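Putative glucarate dehydratase (Pseudomonas fluorescens, PDB 4IT1) probably catalyses the magnesium-dependent dehydration of D-glucarate to 5-dehydro-4-deoxy-D-glucarate, as a member of the mandelate racemase/muconate lactonizing enzyme family. Local coordinates at residues D427-M432 with W439-P444. Residues are numbered along the deposited sequence; the frame is centred on the assembly and turned at random.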
# COMPACT_ATOMS: atom_id res chain seq x y z
N ASP A 427 5.70 -25.96 -21.28
CA ASP A 427 5.31 -25.73 -22.67
C ASP A 427 4.05 -26.47 -23.06
O ASP A 427 4.10 -27.55 -23.67
CB ASP A 427 6.44 -26.12 -23.63
CG ASP A 427 6.33 -25.41 -24.98
OD1 ASP A 427 5.20 -25.12 -25.45
OD2 ASP A 427 7.39 -25.13 -25.58
N ASP A 428 2.91 -25.87 -22.76
CA ASP A 428 1.63 -26.47 -23.13
C ASP A 428 1.49 -26.58 -24.65
O ASP A 428 0.74 -27.43 -25.16
CB ASP A 428 0.46 -25.66 -22.55
CG ASP A 428 0.51 -25.54 -21.03
OD1 ASP A 428 1.59 -25.73 -20.42
OD2 ASP A 428 -0.55 -25.24 -20.44
N VAL A 429 2.20 -25.71 -25.37
CA VAL A 429 2.10 -25.65 -26.83
C VAL A 429 2.84 -26.83 -27.46
O VAL A 429 2.26 -27.56 -28.27
CB VAL A 429 2.62 -24.32 -27.42
CG1 VAL A 429 2.33 -24.25 -28.91
CG2 VAL A 429 2.00 -23.13 -26.71
N ARG A 430 4.12 -27.02 -27.11
CA ARG A 430 4.84 -28.22 -27.56
C ARG A 430 4.07 -29.48 -27.16
O ARG A 430 3.87 -30.38 -27.98
CB ARG A 430 6.26 -28.27 -26.98
CG ARG A 430 7.13 -29.31 -27.68
CD ARG A 430 8.63 -29.04 -27.54
NE ARG A 430 9.07 -27.75 -28.09
CZ ARG A 430 8.96 -27.38 -29.37
NH1 ARG A 430 9.40 -26.19 -29.75
NH2 ARG A 430 8.40 -28.18 -30.27
N GLN A 431 3.62 -29.51 -25.91
CA GLN A 431 2.91 -30.67 -25.39
C GLN A 431 1.69 -31.00 -26.23
O GLN A 431 1.49 -32.15 -26.58
CB GLN A 431 2.55 -30.48 -23.92
CG GLN A 431 2.00 -31.73 -23.23
CD GLN A 431 2.97 -32.90 -23.22
OE1 GLN A 431 4.19 -32.73 -23.12
NE2 GLN A 431 2.43 -34.11 -23.31
N MET A 432 0.90 -29.99 -26.59
CA MET A 432 -0.27 -30.23 -27.45
C MET A 432 0.14 -30.77 -28.82
O MET A 432 -0.65 -31.49 -29.46
CB MET A 432 -1.16 -28.99 -27.58
CG MET A 432 -2.44 -29.19 -28.39
SD MET A 432 -3.58 -30.50 -27.86
CE MET A 432 -4.48 -29.65 -26.58
N TRP A 439 -0.50 -28.15 -34.51
CA TRP A 439 -0.99 -27.19 -33.50
C TRP A 439 -0.10 -25.97 -33.30
O TRP A 439 1.11 -26.11 -33.08
CB TRP A 439 -1.20 -27.88 -32.15
CG TRP A 439 -1.70 -26.99 -31.01
CD1 TRP A 439 -0.93 -26.36 -30.08
CD2 TRP A 439 -3.06 -26.71 -30.66
NE1 TRP A 439 -1.73 -25.68 -29.19
CE2 TRP A 439 -3.04 -25.87 -29.53
CE3 TRP A 439 -4.30 -27.07 -31.21
CZ2 TRP A 439 -4.21 -25.39 -28.92
CZ3 TRP A 439 -5.47 -26.59 -30.61
CH2 TRP A 439 -5.41 -25.76 -29.47
N LYS A 440 -0.72 -24.79 -33.32
CA LYS A 440 -0.01 -23.54 -33.07
C LYS A 440 -0.66 -22.74 -31.94
O LYS A 440 -1.83 -22.96 -31.61
CB LYS A 440 0.07 -22.70 -34.35
CG LYS A 440 0.71 -23.39 -35.55
CD LYS A 440 2.20 -23.67 -35.34
CE LYS A 440 2.86 -24.19 -36.61
NZ LYS A 440 2.11 -25.34 -37.21
N ALA A 441 0.10 -21.84 -31.33
CA ALA A 441 -0.41 -20.99 -30.26
C ALA A 441 -1.30 -19.85 -30.79
O ALA A 441 -0.90 -18.70 -30.76
CB ALA A 441 0.76 -20.42 -29.47
N LEU A 442 -2.48 -20.19 -31.30
CA LEU A 442 -3.44 -19.19 -31.78
C LEU A 442 -4.20 -18.53 -30.62
O LEU A 442 -4.61 -19.20 -29.67
CB LEU A 442 -4.43 -19.81 -32.77
CG LEU A 442 -3.87 -20.44 -34.07
CD1 LEU A 442 -5.01 -20.88 -34.98
CD2 LEU A 442 -2.95 -19.47 -34.82
N LYS A 443 -4.35 -17.20 -30.71
CA LYS A 443 -5.11 -16.39 -29.75
C LYS A 443 -5.50 -15.10 -30.47
O LYS A 443 -4.62 -14.35 -30.90
CB LYS A 443 -4.26 -16.05 -28.52
CG LYS A 443 -5.05 -15.39 -27.39
CD LYS A 443 -4.19 -15.03 -26.17
CE LYS A 443 -3.66 -16.22 -25.37
NZ LYS A 443 -4.63 -17.34 -25.15
N PRO A 444 -6.82 -14.84 -30.62
CA PRO A 444 -7.95 -15.67 -30.22
C PRO A 444 -8.32 -16.71 -31.28
O PRO A 444 -8.57 -16.37 -32.44
CB PRO A 444 -9.09 -14.66 -30.06
CG PRO A 444 -8.75 -13.56 -31.02
CD PRO A 444 -7.26 -13.55 -31.19
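The C-terminal tail of the chain packs against its last short helix, 428-433, through Met432, which lies over one face of the Trp439 indole. CG of Met432 makes the closest approach, 3.4 Å from the centroid of the five-membered ring of Trp439 and only 7° off its normal, a CH-pi contact almost straight above the ring. Met432 CB follows alongside, 3.6 Å from Trp439 CD1. Because CG is anti to the backbone N of Met432 (chi1 -177°) and the chain then bends at chi2, the sulfur stands above the six-membered ring in a looser Met-aromatic contact, with SD of Met432 4.9 Å from the centroid of that ring of Trp439 and 13° off its normal.

One turn earlier, Val429 extends the apolar patch with both branches. Its CG1 is 4.1 Å from Trp439 CD1, at the pyrrole end of the indole, while Val429 CG2 meets the methyl CB of Ala441, also at 4.1 Å. At the start of the helix, Asp427 acts as N-cap: its OD1 accepts a nearly straight bond of 2.7 Å from Arg430 N, reached from above the carboxylate plane.

The indole is anchored by NE1, which donates to the carbonyl oxygen of Ser44. Asp428 OD2 is hydrogen-bonded to Asn42 ND2, and its OD1 forms a salt bridge with Arg426. Helix 428-433 and the tail are thus joined to the loop between strands 25-36 and 50-60 of the N-terminal capping domain, with the Met432 side chain about 11 Å from that of Lys215, the predicted proton acceptor.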